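Local coordinates for WbbM protein (Klebsiella pneumoniae, PDB 6U4B), which acts as a bifunctional, trimeric glycosyltransferase in O-antigen polymerisation, with a magnesium ion bound in its glycosyltransferase family 8 region, at residues L423-D433 / D469-N480; G121-Y132 / Q281-T289. All blocks are in the same frame, centred on the assembly; numbering follows the deposited sequence.

Interaction 1: residues L423-D433 / D469-N480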
loop_
_atom_site.group_PDB
_atom_site.type_symbol
_atom_site.label_atom_id
_atom_site.label_comp_id
_atom_site.label_asym_id
_atom_site.label_seq_id
_atom_site.Cartn_x
_atom_site.Cartn_y
_atom_site.Cartn_z
ATOM N N LEU A 423 11.635 -28.502 24.319
ATOM C CA LEU A 423 10.419 -29.141 24.803
ATOM C C LEU A 423 10.658 -30.408 25.610
ATOM O O LEU A 423 9.779 -30.792 26.387
ATOM C CB LEU A 423 9.488 -29.482 23.628
ATOM C CG LEU A 423 8.243 -28.607 23.440
ATOM C CD1 LEU A 423 8.621 -27.141 23.411
ATOM C CD2 LEU A 423 7.509 -29.004 22.168
ATOM N N GLY A 424 11.807 -31.061 25.456
ATOM C CA GLY A 424 11.999 -32.342 26.117
ATOM C C GLY A 424 10.989 -33.351 25.615
ATOM O O GLY A 424 10.692 -33.427 24.418
ATOM N N ASN A 425 10.440 -34.140 26.538
ATOM C CA ASN A 425 9.332 -35.030 26.221
ATOM C C ASN A 425 7.988 -34.461 26.663
ATOM O O ASN A 425 7.012 -35.210 26.771
ATOM C CB ASN A 425 9.555 -36.418 26.828
ATOM C CG ASN A 425 9.793 -36.379 28.325
ATOM O OD1 ASN A 425 9.508 -35.386 28.992
ATOM N ND2 ASN A 425 10.320 -37.474 28.862
ATOM N N ASN A 426 7.921 -33.158 26.926
ATOM C CA ASN A 426 6.632 -32.522 27.152
ATOM C C ASN A 426 5.784 -32.619 25.891
ATOM O O ASN A 426 6.297 -32.664 24.769
ATOM C CB ASN A 426 6.807 -31.057 27.557
ATOM C CG ASN A 426 7.177 -30.899 29.018
ATOM O OD1 ASN A 426 7.009 -31.823 29.813
ATOM N ND2 ASN A 426 7.670 -29.720 29.382
ATOM N N LEU A 427 4.468 -32.663 26.083
ATOM C CA LEU A 427 3.578 -32.872 24.951
ATOM C C LEU A 427 3.292 -31.580 24.202
ATOM O O LEU A 427 3.111 -31.609 22.979
ATOM C CB LEU A 427 2.277 -33.519 25.422
ATOM C CG LEU A 427 2.468 -34.891 26.069
ATOM C CD1 LEU A 427 1.127 -35.490 26.471
ATOM C CD2 LEU A 427 3.223 -35.825 25.132
ATOM N N VAL A 428 3.252 -30.443 24.902
ATOM C CA VAL A 428 2.955 -29.158 24.285
ATOM C C VAL A 428 3.754 -28.054 24.960
ATOM O O VAL A 428 4.284 -28.213 26.063
ATOM C CB VAL A 428 1.450 -28.797 24.348
ATOM C CG1 VAL A 428 0.624 -29.718 23.465
ATOM C CG2 VAL A 428 0.958 -28.832 25.792
ATOM N N ALA A 429 3.832 -26.921 24.265
ATOM C CA ALA A 429 4.260 -25.655 24.839
ATOM C C ALA A 429 3.134 -24.655 24.636
ATOM O O ALA A 429 2.563 -24.579 23.543
ATOM C CB ALA A 429 5.556 -25.153 24.200
ATOM N N ALA A 430 2.805 -23.906 25.687
ATOM C CA ALA A 430 1.662 -23.004 25.638
ATOM C C ALA A 430 1.839 -21.920 26.690
ATOM O O ALA A 430 2.732 -21.987 27.538
ATOM C CB ALA A 430 0.344 -23.761 25.843
ATOM N N VAL A 431 0.963 -20.920 26.629
ATOM C CA VAL A 431 0.998 -19.783 27.538
ATOM C C VAL A 431 0.010 -20.026 28.668
ATOM O O VAL A 431 -1.133 -20.438 28.427
ATOM C CB VAL A 431 0.682 -18.470 26.802
ATOM C CG1 VAL A 431 0.763 -17.294 27.765
ATOM C CG2 VAL A 431 1.637 -18.281 25.633
ATOM N N LYS A 432 0.453 -19.779 29.900
ATOM C CA LYS A 432 -0.419 -19.888 31.060
ATOM C C LYS A 432 -1.623 -18.966 30.911
ATOM O O LYS A 432 -1.492 -17.799 30.537
ATOM C CB LYS A 432 0.365 -19.547 32.327
ATOM C CG LYS A 432 -0.393 -19.740 33.628
ATOM C CD LYS A 432 0.301 -18.982 34.752
ATOM C CE LYS A 432 -0.344 -19.245 36.098
ATOM N NZ LYS A 432 -1.828 -19.123 36.047
ATOM N N ASP A 433 -2.805 -19.502 31.201
ATOM C CA ASP A 433 -4.067 -18.786 31.009
ATOM C C ASP A 433 -4.320 -17.913 32.235
ATOM O O ASP A 433 -4.739 -18.404 33.287
ATOM C CB ASP A 433 -5.203 -19.779 30.780
ATOM C CG ASP A 433 -6.485 -19.115 30.299
ATOM O OD1 ASP A 433 -6.661 -17.896 30.507
ATOM O OD2 ASP A 433 -7.329 -19.829 29.714
ATOM N N ASP A 469 -3.215 -23.946 38.859
ATOM C CA ASP A 469 -2.484 -22.785 38.374
ATOM C C ASP A 469 -1.735 -23.063 37.077
ATOM O O ASP A 469 -1.312 -22.117 36.408
ATOM C CB ASP A 469 -1.522 -22.306 39.462
ATOM C CG ASP A 469 -1.003 -20.910 39.208
ATOM O OD1 ASP A 469 0.182 -20.772 38.838
ATOM O OD2 ASP A 469 -1.788 -19.950 39.361
ATOM N N GLU A 470 -1.572 -24.328 36.697
ATOM C CA GLU A 470 -0.862 -24.678 35.473
ATOM C C GLU A 470 -1.777 -24.738 34.257
ATOM O O GLU A 470 -1.362 -25.231 33.203
ATOM C CB GLU A 470 -0.128 -26.009 35.654
ATOM C CG GLU A 470 1.068 -25.917 36.594
ATOM C CD GLU A 470 1.688 -27.268 36.886
ATOM O OE1 GLU A 470 1.193 -28.276 36.341
ATOM O OE2 GLU A 470 2.666 -27.324 37.663
ATOM N N TYR A 471 -3.004 -24.242 34.380
ATOM C CA TYR A 471 -3.938 -24.221 33.263
ATOM C C TYR A 471 -3.417 -23.299 32.165
ATOM O O TYR A 471 -3.115 -22.129 32.416
ATOM C CB TYR A 471 -5.307 -23.755 33.751
ATOM C CG TYR A 471 -6.434 -23.936 32.763
ATOM C CD1 TYR A 471 -6.692 -22.982 31.785
ATOM C CD2 TYR A 471 -7.256 -25.056 32.821
ATOM C CE1 TYR A 471 -7.731 -23.141 30.890
ATOM C CE2 TYR A 471 -8.294 -25.227 31.931
ATOM C CZ TYR A 471 -8.530 -24.269 30.967
ATOM O OH TYR A 471 -9.566 -24.440 30.080
ATOM N N PHE A 472 -3.307 -23.825 30.946
ATOM C CA PHE A 472 -2.737 -23.086 29.829
ATOM C C PHE A 472 -3.815 -22.707 28.821
ATOM O O PHE A 472 -4.832 -23.393 28.682
ATOM C CB PHE A 472 -1.637 -23.897 29.127
ATOM C CG PHE A 472 -2.138 -25.133 28.423
ATOM C CD1 PHE A 472 -2.631 -25.064 27.127
ATOM C CD2 PHE A 472 -2.096 -26.368 29.050
ATOM C CE1 PHE A 472 -3.087 -26.197 26.479
ATOM C CE2 PHE A 472 -2.548 -27.504 28.406
ATOM C CZ PHE A 472 -3.045 -27.418 27.121
ATOM N N GLN A 473 -3.567 -21.614 28.105
ATOM C CA GLN A 473 -4.487 -21.117 27.093
ATOM C C GLN A 473 -4.197 -21.781 25.751
ATOM O O GLN A 473 -3.035 -21.975 25.380
ATOM C CB GLN A 473 -4.372 -19.596 26.978
ATOM C CG GLN A 473 -5.696 -18.889 26.760
ATOM C CD GLN A 473 -6.133 -18.900 25.312
ATOM O OE1 GLN A 473 -5.328 -18.677 24.408
ATOM N NE2 GLN A 473 -7.415 -19.163 25.083
ATOM N N ALA A 474 -5.258 -22.127 25.025
ATOM C CA ALA A 474 -5.148 -22.911 23.800
ATOM C C ALA A 474 -5.051 -22.057 22.539
ATOM O O ALA A 474 -5.098 -22.607 21.433
ATOM C CB ALA A 474 -6.339 -23.867 23.676
ATOM N N GLY A 475 -4.916 -20.737 22.676
ATOM C CA GLY A 475 -4.851 -19.868 21.513
ATOM C C GLY A 475 -3.558 -19.970 20.732
ATOM O O GLY A 475 -3.508 -19.535 19.579
ATOM N N ILE A 476 -2.509 -20.519 21.341
ATOM C CA ILE A 476 -1.264 -20.793 20.633
ATOM C C ILE A 476 -0.586 -21.974 21.318
ATOM O O ILE A 476 -0.358 -21.962 22.532
ATOM C CB ILE A 476 -0.363 -19.540 20.562
ATOM C CG1 ILE A 476 0.808 -19.755 19.599
ATOM C CG2 ILE A 476 0.132 -19.098 21.939
ATOM C CD1 ILE A 476 1.526 -18.458 19.230
ATOM N N ILE A 477 -0.312 -23.031 20.555
ATOM C CA ILE A 477 0.197 -24.281 21.106
ATOM C C ILE A 477 1.268 -24.831 20.179
ATOM O O ILE A 477 1.035 -24.981 18.975
ATOM C CB ILE A 477 -0.917 -25.333 21.287
ATOM C CG1 ILE A 477 -2.088 -24.777 22.100
ATOM C CG2 ILE A 477 -0.359 -26.576 21.956
ATOM C CD1 ILE A 477 -3.284 -25.705 22.153
ATOM N N VAL A 478 2.430 -25.154 20.736
ATOM C CA VAL A 478 3.444 -25.913 20.015
ATOM C C VAL A 478 3.209 -27.387 20.321
ATOM O O VAL A 478 3.436 -27.843 21.444
ATOM C CB VAL A 478 4.864 -25.488 20.403
ATOM C CG1 VAL A 478 5.880 -26.261 19.573
ATOM C CG2 VAL A 478 5.038 -23.988 20.212
ATOM N N PHE A 479 2.745 -28.130 19.324
ATOM C CA PHE A 479 2.505 -29.554 19.489
ATOM C C PHE A 479 3.806 -30.326 19.315
ATOM O O PHE A 479 4.496 -30.176 18.302
ATOM C CB PHE A 479 1.466 -30.045 18.480
ATOM C CG PHE A 479 0.051 -29.697 18.844
ATOM C CD1 PHE A 479 -0.430 -28.411 18.670
ATOM C CD2 PHE A 479 -0.803 -30.662 19.349
ATOM C CE1 PHE A 479 -1.733 -28.094 19.001
ATOM C CE2 PHE A 479 -2.106 -30.351 19.680
ATOM C CZ PHE A 479 -2.573 -29.067 19.507
ATOM N N ASN A 480 4.147 -31.143 20.312
ATOM C CA ASN A 480 5.234 -32.111 20.178
ATOM C C ASN A 480 4.635 -33.373 19.563
ATOM O O ASN A 480 4.365 -34.371 20.237
ATOM C CB ASN A 480 5.891 -32.385 21.526
ATOM C CG ASN A 480 7.139 -33.242 21.405
ATOM O OD1 ASN A 480 7.402 -33.839 20.360
ATOM N ND2 ASN A 480 7.912 -33.312 22.482
HETATM O O HOH W 1 -1.107 -20.370 24.669
HETATM O O HOH W 2 -3.777 -20.438 34.527
#

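Interaction 2: residues G121-Y132 / Q281-T289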
loop_
_atom_site.group_PDB
_atom_site.type_symbol
_atom_site.label_atom_id
_atom_site.label_comp_id
_atom_site.label_asym_id
_atom_site.label_seq_id
_atom_site.Cartn_x
_atom_site.Cartn_y
_atom_site.Cartn_z
ATOM N N GLY A 121 -25.443 -56.363 -8.035
ATOM C CA GLY A 121 -24.280 -57.196 -8.271
ATOM C C GLY A 121 -23.005 -56.691 -7.637
ATOM O O GLY A 121 -21.916 -56.945 -8.162
ATOM N N VAL A 122 -23.108 -55.966 -6.526
ATOM C CA VAL A 122 -21.944 -55.494 -5.788
ATOM C C VAL A 122 -21.912 -56.186 -4.431
ATOM O O VAL A 122 -22.949 -56.574 -3.880
ATOM C CB VAL A 122 -21.941 -53.958 -5.628
ATOM C CG1 VAL A 122 -21.911 -53.285 -6.993
ATOM C CG2 VAL A 122 -23.145 -53.498 -4.823
ATOM N N VAL A 123 -20.707 -56.358 -3.902
ATOM C CA VAL A 123 -20.503 -56.943 -2.583
ATOM C C VAL A 123 -20.266 -55.805 -1.600
ATOM O O VAL A 123 -19.293 -55.053 -1.729
ATOM C CB VAL A 123 -19.331 -57.936 -2.582
ATOM C CG1 VAL A 123 -19.222 -58.623 -1.231
ATOM C CG2 VAL A 123 -19.510 -58.960 -3.689
ATOM N N ASN A 124 -21.159 -55.674 -0.625
ATOM C CA ASN A 124 -21.104 -54.569 0.320
ATOM C C ASN A 124 -20.254 -54.937 1.530
ATOM O O ASN A 124 -20.250 -56.089 1.975
ATOM C CB ASN A 124 -22.515 -54.175 0.761
ATOM C CG ASN A 124 -23.379 -53.713 -0.400
ATOM O OD1 ASN A 124 -23.948 -54.528 -1.128
ATOM N ND2 ASN A 124 -23.479 -52.399 -0.579
ATOM N N HIS A 125 -19.527 -53.948 2.052
ATOM C CA HIS A 125 -18.744 -54.075 3.266
ATOM C C HIS A 125 -18.859 -52.737 3.982
ATOM O O HIS A 125 -18.826 -51.684 3.329
ATOM C CB HIS A 125 -17.275 -54.409 2.977
ATOM C CG HIS A 125 -16.554 -55.023 4.138
ATOM N ND1 HIS A 125 -15.893 -54.273 5.086
ATOM C CD2 HIS A 125 -16.385 -56.318 4.498
ATOM C CE1 HIS A 125 -15.350 -55.079 5.983
ATOM N NE2 HIS A 125 -15.634 -56.325 5.649
ATOM N N PRO A 126 -19.019 -52.746 5.313
ATOM C CA PRO A 126 -19.290 -51.498 6.045
ATOM C C PRO A 126 -18.277 -50.389 5.787
ATOM O O PRO A 126 -18.641 -49.335 5.259
ATOM C CB PRO A 126 -19.273 -51.941 7.517
ATOM C CG PRO A 126 -18.694 -53.334 7.522
ATOM C CD PRO A 126 -19.048 -53.920 6.198
ATOM N N CYS A 127 -17.015 -50.604 6.149
ATOM C CA CYS A 127 -15.981 -49.601 5.942
ATOM C C CYS A 127 -14.690 -50.287 5.514
ATOM O O CYS A 127 -14.567 -51.513 5.554
ATOM C CB CYS A 127 -15.756 -48.748 7.199
ATOM S SG CYS A 127 -15.258 -49.672 8.667
ATOM N N ILE A 128 -13.723 -49.474 5.095
ATOM C CA ILE A 128 -12.420 -49.977 4.669
ATOM C C ILE A 128 -11.587 -50.265 5.913
ATOM O O ILE A 128 -11.086 -49.345 6.564
ATOM C CB ILE A 128 -11.706 -48.985 3.745
ATOM C CG1 ILE A 128 -12.490 -48.805 2.444
ATOM C CG2 ILE A 128 -10.286 -49.458 3.458
ATOM C CD1 ILE A 128 -11.871 -47.802 1.486
ATOM N N ASP A 129 -11.437 -51.544 6.246
ATOM C CA ASP A 129 -10.586 -51.943 7.359
ATOM C C ASP A 129 -9.647 -53.063 6.930
ATOM O O ASP A 129 -9.547 -53.377 5.739
ATOM C CB ASP A 129 -11.427 -52.377 8.562
ATOM C CG ASP A 129 -12.476 -53.413 8.203
ATOM O OD1 ASP A 129 -13.493 -53.047 7.578
ATOM O OD2 ASP A 129 -12.280 -54.600 8.539
ATOM N N GLU A 130 -8.952 -53.671 7.893
ATOM C CA GLU A 130 -8.010 -54.734 7.558
ATOM C C GLU A 130 -8.722 -55.997 7.089
ATOM O O GLU A 130 -8.196 -56.715 6.231
ATOM C CB GLU A 130 -7.104 -55.028 8.755
ATOM C CG GLU A 130 -5.867 -54.136 8.816
ATOM C CD GLU A 130 -5.125 -54.238 10.136
ATOM O OE1 GLU A 130 -5.305 -53.344 10.990
ATOM O OE2 GLU A 130 -4.367 -55.215 10.322
ATOM N N GLU A 131 -9.911 -56.285 7.629
ATOM C CA GLU A 131 -10.677 -57.434 7.154
ATOM C C GLU A 131 -11.136 -57.235 5.714
ATOM O O GLU A 131 -11.143 -58.185 4.921
ATOM C CB GLU A 131 -11.880 -57.682 8.062
ATOM C CG GLU A 131 -12.777 -58.820 7.596
ATOM C CD GLU A 131 -14.158 -58.770 8.220
ATOM O OE1 GLU A 131 -14.482 -57.751 8.864
ATOM O OE2 GLU A 131 -14.918 -59.749 8.063
ATOM N N TYR A 132 -11.531 -56.008 5.366
ATOM C CA TYR A 132 -11.955 -55.703 4.003
ATOM C C TYR A 132 -10.856 -56.030 3.002
ATOM O O TYR A 132 -11.099 -56.695 1.987
ATOM C CB TYR A 132 -12.356 -54.227 3.913
ATOM C CG TYR A 132 -12.667 -53.729 2.515
ATOM C CD1 TYR A 132 -13.901 -53.974 1.929
ATOM C CD2 TYR A 132 -11.735 -52.993 1.794
ATOM C CE1 TYR A 132 -14.195 -53.513 0.659
ATOM C CE2 TYR A 132 -12.021 -52.528 0.523
ATOM C CZ TYR A 132 -13.253 -52.793 -0.040
ATOM O OH TYR A 132 -13.547 -52.337 -1.306
ATOM N N GLN A 281 -15.634 -59.824 -9.004
ATOM C CA GLN A 281 -16.742 -59.188 -8.308
ATOM C C GLN A 281 -16.407 -57.735 -7.981
ATOM O O GLN A 281 -15.240 -57.358 -7.844
ATOM C CB GLN A 281 -17.079 -59.944 -7.021
ATOM C CG GLN A 281 -17.564 -61.376 -7.219
ATOM C CD GLN A 281 -18.034 -62.011 -5.921
ATOM O OE1 GLN A 281 -17.226 -62.413 -5.083
ATOM N NE2 GLN A 281 -19.346 -62.095 -5.745
ATOM N N ARG A 282 -17.449 -56.917 -7.854
ATOM C CA ARG A 282 -17.325 -55.526 -7.443
ATOM C C ARG A 282 -17.636 -55.394 -5.960
ATOM O O ARG A 282 -18.499 -56.094 -5.429
ATOM C CB ARG A 282 -18.272 -54.617 -8.233
ATOM C CG ARG A 282 -18.079 -54.650 -9.732
ATOM C CD ARG A 282 -18.958 -53.619 -10.436
ATOM N NE ARG A 282 -20.349 -54.049 -10.567
ATOM C CZ ARG A 282 -20.820 -54.755 -11.592
ATOM N NH1 ARG A 282 -20.013 -55.119 -12.580
ATOM N NH2 ARG A 282 -22.100 -55.102 -11.630
ATOM N N THR A 283 -16.932 -54.483 -5.294
ATOM C CA THR A 283 -17.190 -54.185 -3.894
ATOM C C THR A 283 -17.729 -52.767 -3.743
ATOM O O THR A 283 -17.557 -51.912 -4.616
ATOM C CB THR A 283 -15.926 -54.345 -3.036
ATOM O OG1 THR A 283 -15.075 -53.204 -3.206
ATOM C CG2 THR A 283 -15.166 -55.606 -3.425
ATOM N N PHE A 284 -18.398 -52.531 -2.617
ATOM C CA PHE A 284 -18.839 -51.196 -2.247
ATOM C C PHE A 284 -18.659 -51.003 -0.750
ATOM O O PHE A 284 -18.981 -51.891 0.044
ATOM C CB PHE A 284 -20.305 -50.937 -2.624
ATOM C CG PHE A 284 -20.818 -49.603 -2.147
ATOM C CD1 PHE A 284 -21.735 -49.525 -1.111
ATOM C CD2 PHE A 284 -20.362 -48.426 -2.719
ATOM C CE1 PHE A 284 -22.199 -48.299 -0.666
ATOM C CE2 PHE A 284 -20.821 -47.196 -2.277
ATOM C CZ PHE A 284 -21.742 -47.134 -1.251
ATOM N N VAL A 285 -18.147 -49.834 -0.378
ATOM C CA VAL A 285 -17.906 -49.462 1.011
ATOM C C VAL A 285 -18.989 -48.474 1.419
ATOM O O VAL A 285 -19.060 -47.363 0.880
ATOM C CB VAL A 285 -16.504 -48.862 1.193
ATOM C CG1 VAL A 285 -16.293 -48.433 2.629
ATOM C CG2 VAL A 285 -15.448 -49.869 0.766
ATOM N N SER A 286 -19.828 -48.875 2.378
ATOM C CA SER A 286 -21.016 -48.097 2.713
ATOM C C SER A 286 -20.735 -46.939 3.662
ATOM O O SER A 286 -21.537 -46.000 3.717
ATOM C CB SER A 286 -22.085 -49.014 3.313
ATOM O OG SER A 286 -21.518 -49.914 4.250
ATOM N N ASN A 287 -19.630 -46.972 4.403
ATOM C CA ASN A 287 -19.293 -45.921 5.357
ATOM C C ASN A 287 -17.956 -45.305 4.975
ATOM O O ASN A 287 -16.924 -45.984 5.002
ATOM C CB ASN A 287 -19.245 -46.467 6.787
ATOM C CG ASN A 287 -20.612 -46.870 7.304
ATOM O OD1 ASN A 287 -21.608 -46.192 7.053
ATOM N ND2 ASN A 287 -20.666 -47.981 8.032
ATOM N N GLU A 288 -17.973 -44.022 4.632
ATOM C CA GLU A 288 -16.745 -43.324 4.284
ATOM C C GLU A 288 -15.986 -42.940 5.546
ATOM O O GLU A 288 -16.578 -42.491 6.532
ATOM C CB GLU A 288 -17.055 -42.079 3.452
ATOM C CG GLU A 288 -15.919 -41.645 2.542
ATOM C CD GLU A 288 -16.309 -40.492 1.638
ATOM O OE1 GLU A 288 -15.883 -39.349 1.911
ATOM O OE2 GLU A 288 -17.051 -40.731 0.661
ATOM N N THR A 289 -14.672 -43.139 5.516
ATOM C CA THR A 289 -13.781 -42.755 6.604
ATOM C C THR A 289 -12.608 -41.973 6.023
ATOM O O THR A 289 -12.522 -41.751 4.812
ATOM C CB THR A 289 -13.290 -43.983 7.383
ATOM O OG1 THR A 289 -12.567 -44.846 6.499
ATOM C CG2 THR A 289 -14.464 -44.752 7.980
#

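Interaction 1: residues L423-D433 / D469-N480
Two donors grip the backbone carbonyl Y471 O: the amide N of D433 at 2.9 Å, in the carbonyl plane, and a water that also bonds D433 O and K432 NZ. The lysine's long chain bends at its last torsion, and NZ makes a long, weak salt bridge with D469 OD2 (3.4 Å); its stronger partner is E437. A nearly straight bond joins Q473 N to V431 O (2.7 Å). Beyond it the 469-480 chain turns a corner, which a second water bridges, accepting from V431 N and donating to the carbonyls of Q473 and I476. Antiparallel pairing then resumes, with A429 and V478 exchanging both backbone bonds. Small A430 lets the F472 ring come close, CB to CD1 3.5 Å, while V428 CG1 packs on I477 CG2. Asparagine suits position 480 because it works at both ends: N480 ND2 donates to N426 O (2.9 Å), and OD1 caps helix 481-487 at Q483 N. Q473 lies about 6 Å by its side chain from the magnesium of D406, D408 and H560, in what is probably a GT-A fold. Strand 428-432 runs between 477-479 and the parallel 518-521, with helices 481-487 and 505-513 packed alongside.

Interaction 2: residues G121-Y132 / Q281-T289
The ring of Y132 swings back from its helix with CG opposite the backbone N (chi1 173°), while T283 holds OG1 between its own N and carbonyl carbon (chi1 78°), and the two hydroxyls, Y132 OH and T283 OG1, meet at 2.6 Å. T283 OG1 lies at the edge of the tyrosine ring, near its plane, and H106 joins the pair, its backbone N bonding the threonine and its ND1 the tyrosine. Threonine fits here because its beta-branched side chain suits a strand and its OG1 lies close enough to reach both Y132 OH and H106 N.

On the same face of the sheet, V285 divides its branches. CG1 presses on the backbone of C127 at CA (3.5 Å), whereas CG2 packs against I128 CG1 (3.6 Å) and the hydroxyl end of Y132. H125 also belongs to this face; its imidazole is held between P126 CD and Y132 CB, and ND1 donates to C127 O, which fixes the ring's rotation.

Strands 122-125 and 282-285 run parallel, with V123 N to R282 O (2.7 Å) and F284 N to V123 O (2.8 Å) as ladder bonds. Just past the strands the chains stay side by side, and P126 O takes two donors, S286 OG on a lone pair and N287 N at 2.7 Å nearly in line with the carbonyl. Proline has no amide hydrogen to give, yet its carbonyl still carries the pairing one step further. On the opposite face, V122 CG1 lies at the edge of the R282 guanidinium, whose NH1 is bonded to K156 O.

The chemistry is thus divided: a continuous backbone ladder fixes the register, branched aliphatic groups fill the buried face, and the polar hydroxyls placed among them are satisfied by each other and by H106, tying the start of helix 130-135 to the strand.

In the fold
From the N terminus, interaction 2 opens first, at 121-132, and closes at 281-289 a loop of 148 residues containing 80 helical ones and strands 152-159, 209-210 and 216-219. Strand 277-285 then lies between 122-125 and 152-159, so the contact adds a parallel strand to the sheet of the DUF4422 region. Further along the chain, within the family 8 range, interaction 1 closes a much shorter, partly helical loop between 423-433 and 469-480 next to the magnesium site. The two loops are in series, neither nested nor crossed. Their centres are 41 Å apart, and each ties together a different mixed sheet of this bifunctional chain.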